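Local coordinates for protein L-Ala-D/L-Glu epimerase, a muconate lactonizing enzyme (Klebsiella pneumoniae subsp. pneumoniae MGH 78578, PDB 3FCP) that belongs to the enolase superfamily, as a muconate-lactonizing-type enzyme with an N-terminal capping domain and a barrel domain that holds a magnesium ion, at residues W204-G209 against N233-R238; A254-G259 against A288-A293. One frame throughout, in Å; residues are numbered along the deposited sequence.

Interaction 1: residues W204-G209 against N233-R238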
ATOM      1  N   TRP A 204      -0.594  21.360 -18.424  1.00 25.43           N
ATOM      2  CA  TRP A 204       0.657  21.184 -17.697  1.00 24.76           C
ATOM      3  C   TRP A 204       1.211  19.793 -17.477  1.00 24.64           C
ATOM      4  O   TRP A 204       0.481  18.840 -17.219  1.00 24.66           O
ATOM      5  CB  TRP A 204       0.578  21.860 -16.326  1.00 22.73           C
ATOM      6  CG  TRP A 204       0.397  23.346 -16.366  1.00 23.67           C
ATOM      7  CD1 TRP A 204       0.718  24.191 -17.391  1.00 25.44           C
ATOM      8  CD2 TRP A 204      -0.089  24.171 -15.303  1.00 23.52           C
ATOM      9  NE1 TRP A 204       0.462  25.494 -17.031  1.00 23.66           N
ATOM     10  CE2 TRP A 204      -0.035  25.511 -15.755  1.00 25.02           C
ATOM     11  CE3 TRP A 204      -0.565  23.909 -14.010  1.00 22.27           C
ATOM     12  CZ2 TRP A 204      -0.436  26.585 -14.957  1.00 22.39           C
ATOM     13  CZ3 TRP A 204      -0.962  24.975 -13.218  1.00 23.85           C
ATOM     14  CH2 TRP A 204      -0.895  26.299 -13.695  1.00 24.52           C
ATOM     15  N   ASP A 205       2.533  19.708 -17.566  1.00 25.47           N
ATOM     16  CA  ASP A 205       3.247  18.473 -17.302  1.00 26.22           C
ATOM     17  C   ASP A 205       3.251  18.422 -15.773  1.00 25.14           C
ATOM     18  O   ASP A 205       2.934  19.420 -15.119  1.00 23.57           O
ATOM     19  CB  ASP A 205       4.683  18.570 -17.813  1.00 27.35           C
ATOM     20  CG  ASP A 205       5.416  19.772 -17.238  1.00 28.72           C
ATOM     21  OD1 ASP A 205       5.245  20.883 -17.777  1.00 30.80           O
ATOM     22  OD2 ASP A 205       6.146  19.611 -16.238  1.00 28.80           O
ATOM     23  N   ALA A 206       3.628  17.280 -15.210  1.00 24.72           N
ATOM     24  CA  ALA A 206       3.655  17.089 -13.760  1.00 23.70           C
ATOM     25  C   ALA A 206       4.485  18.104 -12.970  1.00 23.99           C
ATOM     26  O   ALA A 206       4.053  18.585 -11.920  1.00 23.25           O
ATOM     27  CB  ALA A 206       4.133  15.673 -13.440  1.00 24.45           C
ATOM     28  N   ALA A 207       5.676  18.424 -13.463  1.00 22.94           N
ATOM     29  CA  ALA A 207       6.554  19.374 -12.777  1.00 23.70           C
ATOM     30  C   ALA A 207       5.983  20.798 -12.810  1.00 24.05           C
ATOM     31  O   ALA A 207       5.962  21.500 -11.798  1.00 25.68           O
ATOM     32  CB  ALA A 207       7.958  19.339 -13.411  1.00 22.41           C
ATOM     33  N   THR A 208       5.518  21.218 -13.981  1.00 24.37           N
ATOM     34  CA  THR A 208       4.931  22.540 -14.138  1.00 24.60           C
ATOM     35  C   THR A 208       3.658  22.611 -13.295  1.00 24.42           C
ATOM     36  O   THR A 208       3.362  23.629 -12.679  1.00 23.90           O
ATOM     37  CB  THR A 208       4.583  22.804 -15.617  1.00 25.01           C
ATOM     38  OG1 THR A 208       5.787  22.766 -16.398  1.00 26.10           O
ATOM     39  CG2 THR A 208       3.897  24.161 -15.785  1.00 25.06           C
ATOM     40  N   GLY A 209       2.910  21.513 -13.273  1.00 24.20           N
ATOM     41  CA  GLY A 209       1.678  21.473 -12.504  1.00 22.84           C
ATOM     42  C   GLY A 209       1.885  21.642 -11.009  1.00 23.02           C
ATOM     43  O   GLY A 209       1.127  22.366 -10.350  1.00 23.70           O
ATOM     44  N   ASN A 233      -3.553  10.512 -14.517  1.00 26.18           N
ATOM     45  CA  ASN A 233      -4.438  10.615 -13.355  1.00 25.72           C
ATOM     46  C   ASN A 233      -3.593  10.456 -12.092  1.00 23.42           C
ATOM     47  O   ASN A 233      -3.953  10.950 -11.022  1.00 23.86           O
ATOM     48  CB  ASN A 233      -5.512   9.521 -13.384  1.00 26.67           C
ATOM     49  CG  ASN A 233      -6.629   9.816 -14.364  1.00 28.92           C
ATOM     50  OD1 ASN A 233      -7.488   8.968 -14.606  1.00 33.83           O
ATOM     51  ND2 ASN A 233      -6.635  11.022 -14.926  1.00 27.18           N
ATOM     52  N   ALA A 234      -2.463   9.765 -12.209  1.00 22.29           N
ATOM     53  CA  ALA A 234      -1.596   9.581 -11.052  1.00 21.77           C
ATOM     54  C   ALA A 234      -1.152  10.951 -10.538  1.00 23.16           C
ATOM     55  O   ALA A 234      -1.152  11.199  -9.332  1.00 23.33           O
ATOM     56  CB  ALA A 234      -0.380   8.731 -11.424  1.00 24.27           C
ATOM     57  N   ALA A 235      -0.785  11.846 -11.455  1.00 22.50           N
ATOM     58  CA  ALA A 235      -0.361  13.194 -11.069  1.00 21.98           C
ATOM     59  C   ALA A 235      -1.539  13.976 -10.482  1.00 21.33           C
ATOM     60  O   ALA A 235      -1.379  14.711  -9.500  1.00 22.65           O
ATOM     61  CB  ALA A 235       0.204  13.940 -12.280  1.00 19.75           C
ATOM     62  N   LEU A 236      -2.717  13.820 -11.087  1.00 20.47           N
ATOM     63  CA  LEU A 236      -3.910  14.519 -10.615  1.00 20.08           C
ATOM     64  C   LEU A 236      -4.183  14.142  -9.156  1.00 19.81           C
ATOM     65  O   LEU A 236      -4.453  15.002  -8.324  1.00 20.71           O
ATOM     66  CB  LEU A 236      -5.130  14.163 -11.476  1.00 22.02           C
ATOM     67  CG  LEU A 236      -6.395  14.964 -11.143  1.00 22.28           C
ATOM     68  CD1 LEU A 236      -6.172  16.427 -11.531  1.00 21.24           C
ATOM     69  CD2 LEU A 236      -7.595  14.409 -11.898  1.00 23.28           C
ATOM     70  N   VAL A 237      -4.109  12.852  -8.851  1.00 19.39           N
ATOM     71  CA  VAL A 237      -4.335  12.378  -7.490  1.00 20.93           C
ATOM     72  C   VAL A 237      -3.309  12.945  -6.518  1.00 21.52           C
ATOM     73  O   VAL A 237      -3.665  13.402  -5.429  1.00 22.02           O
ATOM     74  CB  VAL A 237      -4.278  10.834  -7.420  1.00 22.07           C
ATOM     75  CG1 VAL A 237      -4.312  10.369  -5.968  1.00 20.20           C
ATOM     76  CG2 VAL A 237      -5.455  10.242  -8.203  1.00 22.82           C
ATOM     77  N   ARG A 238      -2.037  12.907  -6.909  1.00 21.41           N
ATOM     78  CA  ARG A 238      -0.964  13.413  -6.061  1.00 22.21           C
ATOM     79  C   ARG A 238      -1.185  14.900  -5.773  1.00 21.34           C
ATOM     80  O   ARG A 238      -1.073  15.348  -4.629  1.00 21.36           O
ATOM     81  CB  ARG A 238       0.395  13.201  -6.745  1.00 24.53           C
ATOM     82  CG  ARG A 238       1.590  13.688  -5.927  1.00 28.64           C
ATOM     83  CD  ARG A 238       2.924  13.365  -6.615  1.00 28.99           C
ATOM     84  NE  ARG A 238       3.027  13.932  -7.957  1.00 29.27           N
ATOM     85  CZ  ARG A 238       3.052  13.210  -9.074  1.00 30.23           C
ATOM     86  NH1 ARG A 238       2.987  11.887  -9.009  1.00 31.04           N
ATOM     87  NH2 ARG A 238       3.125  13.811 -10.256  1.00 29.02           N
TER
HETATM   88  O   HOH W   1       2.459  16.623 -10.408  1.00 33.25           O

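Interaction 2: residues A254-G259 against A288-A293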
ATOM      1  N   ALA A 254     -15.381  10.962 -16.932  1.00 22.09           N
ATOM      2  CA  ALA A 254     -16.505  11.118 -17.850  1.00 21.21           C
ATOM      3  C   ALA A 254     -17.729  10.344 -17.365  1.00 21.80           C
ATOM      4  O   ALA A 254     -18.834  10.898 -17.255  1.00 20.24           O
ATOM      5  CB  ALA A 254     -16.108  10.635 -19.251  1.00 19.78           C
ATOM      6  N   THR A 255     -17.517   9.063 -17.071  1.00 20.75           N
ATOM      7  CA  THR A 255     -18.585   8.169 -16.641  1.00 21.40           C
ATOM      8  C   THR A 255     -18.483   7.790 -15.169  1.00 21.69           C
ATOM      9  O   THR A 255     -17.478   8.059 -14.511  1.00 21.82           O
ATOM     10  CB  THR A 255     -18.529   6.865 -17.435  1.00 19.73           C
ATOM     11  OG1 THR A 255     -17.348   6.155 -17.053  1.00 21.94           O
ATOM     12  CG2 THR A 255     -18.468   7.147 -18.942  1.00 21.86           C
ATOM     13  N   ALA A 256     -19.529   7.144 -14.667  1.00 20.94           N
ATOM     14  CA  ALA A 256     -19.559   6.688 -13.284  1.00 21.21           C
ATOM     15  C   ALA A 256     -18.392   5.729 -13.050  1.00 20.27           C
ATOM     16  O   ALA A 256     -17.837   5.679 -11.951  1.00 20.11           O
ATOM     17  CB  ALA A 256     -20.891   5.995 -12.985  1.00 18.98           C
ATOM     18  N   TYR A 257     -18.016   4.970 -14.080  1.00 20.30           N
ATOM     19  CA  TYR A 257     -16.895   4.040 -13.942  1.00 22.65           C
ATOM     20  C   TYR A 257     -15.623   4.839 -13.667  1.00 20.96           C
ATOM     21  O   TYR A 257     -14.887   4.522 -12.740  1.00 20.94           O
ATOM     22  CB  TYR A 257     -16.696   3.200 -15.212  1.00 23.96           C
ATOM     23  CG  TYR A 257     -17.869   2.324 -15.586  1.00 25.32           C
ATOM     24  CD1 TYR A 257     -18.649   2.615 -16.707  1.00 27.34           C
ATOM     25  CD2 TYR A 257     -18.178   1.180 -14.844  1.00 26.61           C
ATOM     26  CE1 TYR A 257     -19.704   1.790 -17.089  1.00 28.51           C
ATOM     27  CE2 TYR A 257     -19.234   0.338 -15.216  1.00 26.02           C
ATOM     28  CZ  TYR A 257     -19.988   0.650 -16.338  1.00 29.54           C
ATOM     29  OH  TYR A 257     -21.013  -0.178 -16.727  1.00 32.84           O
ATOM     30  N   ASP A 258     -15.362   5.870 -14.470  1.00 22.03           N
ATOM     31  CA  ASP A 258     -14.169   6.708 -14.260  1.00 23.25           C
ATOM     32  C   ASP A 258     -14.232   7.359 -12.884  1.00 21.29           C
ATOM     33  O   ASP A 258     -13.221   7.487 -12.189  1.00 19.71           O
ATOM     34  CB  ASP A 258     -14.071   7.847 -15.289  1.00 23.22           C
ATOM     35  CG  ASP A 258     -14.056   7.357 -16.714  1.00 28.14           C
ATOM     36  OD1 ASP A 258     -13.500   6.273 -16.977  1.00 29.30           O
ATOM     37  OD2 ASP A 258     -14.591   8.073 -17.582  1.00 30.61           O
ATOM     38  N   GLY A 259     -15.433   7.796 -12.513  1.00 20.85           N
ATOM     39  CA  GLY A 259     -15.621   8.450 -11.234  1.00 20.79           C
ATOM     40  C   GLY A 259     -15.236   7.573 -10.060  1.00 21.65           C
ATOM     41  O   GLY A 259     -14.601   8.037  -9.110  1.00 19.38           O
ATOM     42  N   ALA A 288     -22.698  11.327 -10.518  1.00 19.96           N
ATOM     43  CA  ALA A 288     -22.937  12.231  -9.393  1.00 19.86           C
ATOM     44  C   ALA A 288     -23.079  11.460  -8.075  1.00 20.32           C
ATOM     45  O   ALA A 288     -22.506  11.852  -7.060  1.00 20.38           O
ATOM     46  CB  ALA A 288     -24.187  13.073  -9.646  1.00 21.37           C
ATOM     47  N   ARG A 289     -23.836  10.364  -8.087  1.00 19.98           N
ATOM     48  CA  ARG A 289     -24.026   9.576  -6.868  1.00 21.27           C
ATOM     49  C   ARG A 289     -22.730   8.902  -6.402  1.00 18.91           C
ATOM     50  O   ARG A 289     -22.498   8.759  -5.204  1.00 18.80           O
ATOM     51  CB  ARG A 289     -25.125   8.524  -7.070  1.00 23.17           C
ATOM     52  CG  ARG A 289     -26.515   9.101  -7.361  1.00 24.92           C
ATOM     53  CD  ARG A 289     -26.986  10.089  -6.292  1.00 28.44           C
ATOM     54  NE  ARG A 289     -28.352  10.557  -6.546  1.00 33.35           N
ATOM     55  CZ  ARG A 289     -28.907  11.616  -5.961  1.00 34.96           C
ATOM     56  NH1 ARG A 289     -28.217  12.333  -5.083  1.00 37.12           N
ATOM     57  NH2 ARG A 289     -30.160  11.955  -6.239  1.00 33.20           N
ATOM     58  N   VAL A 290     -21.901   8.477  -7.348  1.00 20.72           N
ATOM     59  CA  VAL A 290     -20.619   7.859  -7.018  1.00 19.66           C
ATOM     60  C   VAL A 290     -19.802   8.921  -6.297  1.00 20.36           C
ATOM     61  O   VAL A 290     -19.225   8.677  -5.236  1.00 20.90           O
ATOM     62  CB  VAL A 290     -19.855   7.422  -8.298  1.00 21.60           C
ATOM     63  CG1 VAL A 290     -18.384   7.106  -7.971  1.00 19.95           C
ATOM     64  CG2 VAL A 290     -20.539   6.200  -8.917  1.00 22.60           C
ATOM     65  N   ALA A 291     -19.771  10.113  -6.878  1.00 19.66           N
ATOM     66  CA  ALA A 291     -19.020  11.215  -6.288  1.00 19.61           C
ATOM     67  C   ALA A 291     -19.511  11.489  -4.875  1.00 19.70           C
ATOM     68  O   ALA A 291     -18.707  11.614  -3.950  1.00 18.79           O
ATOM     69  CB  ALA A 291     -19.156  12.465  -7.150  1.00 18.34           C
ATOM     70  N   GLN A 292     -20.829  11.568  -4.702  1.00 19.56           N
ATOM     71  CA  GLN A 292     -21.384  11.829  -3.378  1.00 20.99           C
ATOM     72  C   GLN A 292     -21.029  10.740  -2.375  1.00 20.87           C
ATOM     73  O   GLN A 292     -20.696  11.025  -1.226  1.00 20.05           O
ATOM     74  CB  GLN A 292     -22.895  11.973  -3.451  1.00 23.14           C
ATOM     75  CG  GLN A 292     -23.359  13.165  -4.254  1.00 28.36           C
ATOM     76  CD  GLN A 292     -24.857  13.313  -4.217  1.00 30.28           C
ATOM     77  OE1 GLN A 292     -25.585  12.371  -4.528  1.00 32.38           O
ATOM     78  NE2 GLN A 292     -25.331  14.494  -3.832  1.00 28.87           N
ATOM     79  N   ALA A 293     -21.097   9.486  -2.804  1.00 20.85           N
ATOM     80  CA  ALA A 293     -20.772   8.386  -1.907  1.00 20.99           C
ATOM     81  C   ALA A 293     -19.311   8.454  -1.470  1.00 20.70           C
ATOM     82  O   ALA A 293     -18.976   8.091  -0.343  1.00 22.24           O
ATOM     83  CB  ALA A 293     -21.052   7.049  -2.594  1.00 18.50           C
TER

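Interaction 1: residues W204-G209 against N233-R238
The backbones of Ala206 and Ala235 approach to 6.2 Å between their CA atoms, which brings the first turn of helix 206-218 close to helix 233-242, its successor on the outside of the enolase-type barrel. Both methyl groups point into the gap, and Ala206 CB lies 4.4 Å from Ala235 CB, a loose apolar touch between two small residues.

The second contact comes from Arg238, one turn further on. Its CG is anti to the backbone N, and the chain stays extended until chi3 (57°), where it bends; the guanidinium group ends beside the same alanine. Ala206 CB sits at the edge of that group, near its plane, at 3.8 Å from Arg238 NH2. A water then joins the same two residues in polar fashion: it donates to Ala206 O (2.9 Å) and accepts from Arg238 NH2 (2.9 Å).

At the start of helix 206-218, Asp205 is the N-cap, and its OD2 accepts from Thr208 N at 2.8 Å, with a nearly straight N-H...O angle of 165° but an approach 48° out of the carboxylate plane. The methyl CG2 of Thr208 lies over one face of the Trp204 ring, 3.5 Å above it and offset toward the rim. The junction borders a subunit interface: Thr268 of the second subunit packs on both Ala206 and Arg238, and Gln323 NE2 of that subunit makes a weak hydrogen bond with Asp205 OD2.

Just 67 Å² is buried, and the two small side chains are compatible with the close CA separation. The methyl of Ala206 makes a van der Waals contact with the NH2 edge of the guanidinium, where the bend at chi3 helps to bring it, whereas Arg238 NH2 is linked to Ala206 O through the water rather than directly.

Interaction 2: residues A254-G259 against A288-A293
Asp258 OD2 is gripped by two backbone N-H groups, those of Ala254 and Thr255, each with its nitrogen 3.1 Å from that oxygen. Ala254 N meets the anti lone pair of Asp258 OD2, whereas Thr255 N comes from above the carboxylate plane, 43° out of it, along a nearly straight N-H...O line of 172°. In return Thr255 OG1 accepts from Asp258 N at 3.3 Å. These reciprocal bonds form a capping box at the start of helix 256-264, with Thr255 as N-cap; a further bond from Tyr257 N to Thr255 OG1 is weak.

The turn fixed in this way meets helix 283-294, the next long outer helix of the barrel fold. The closest CA atoms are those of Ala256 and Val290, 6.5 Å apart, and Val290 carries the contact from its side by dividing its two methyls. With CG1 anti to the backbone N (chi1 166°), CG2 lies beside that nitrogen and reaches Ala256 CB at 4.1 Å, while CG1 is directed at the backbone of Gly259. Glycine presents bare main chain there, and the hydrogen bond that Gly259 O accepts from Tyr271 OH ties the same peptide to strand 270-273.

Other subunits close in on this junction: Val290 and Tyr257 pack on Ala293 of the third subunit, and the Tyr257 ring stacks with His231 of the fourth. Across the helix pair the contact is van der Waals throughout, methyls against a methyl and main chain, 110 Å² in all, and its shortest approach is Val290 CG1 to Gly259 C, 3.8 Å.

In the fold
Interactions 1 and 2 both join outer helices of the same barrel domain and follow one another along the chain. Their centres are 21 Å apart and their nearest atoms about 6 Å apart, without touching. Each has its first segment at a helix start just downstream of magnesium ligands: Asn201 precedes 204-209, and Asp250 and Glu251 precede 254-259. Side chains of helix 233-242 link the two regions, since Leu236 and Val237 pack on Leu262 of helix 256-264. The centre of interaction 1 lies about 23 Å, and that of interaction 2 about 15 Å, from the centre of the chain, and the two face different neighbouring subunits.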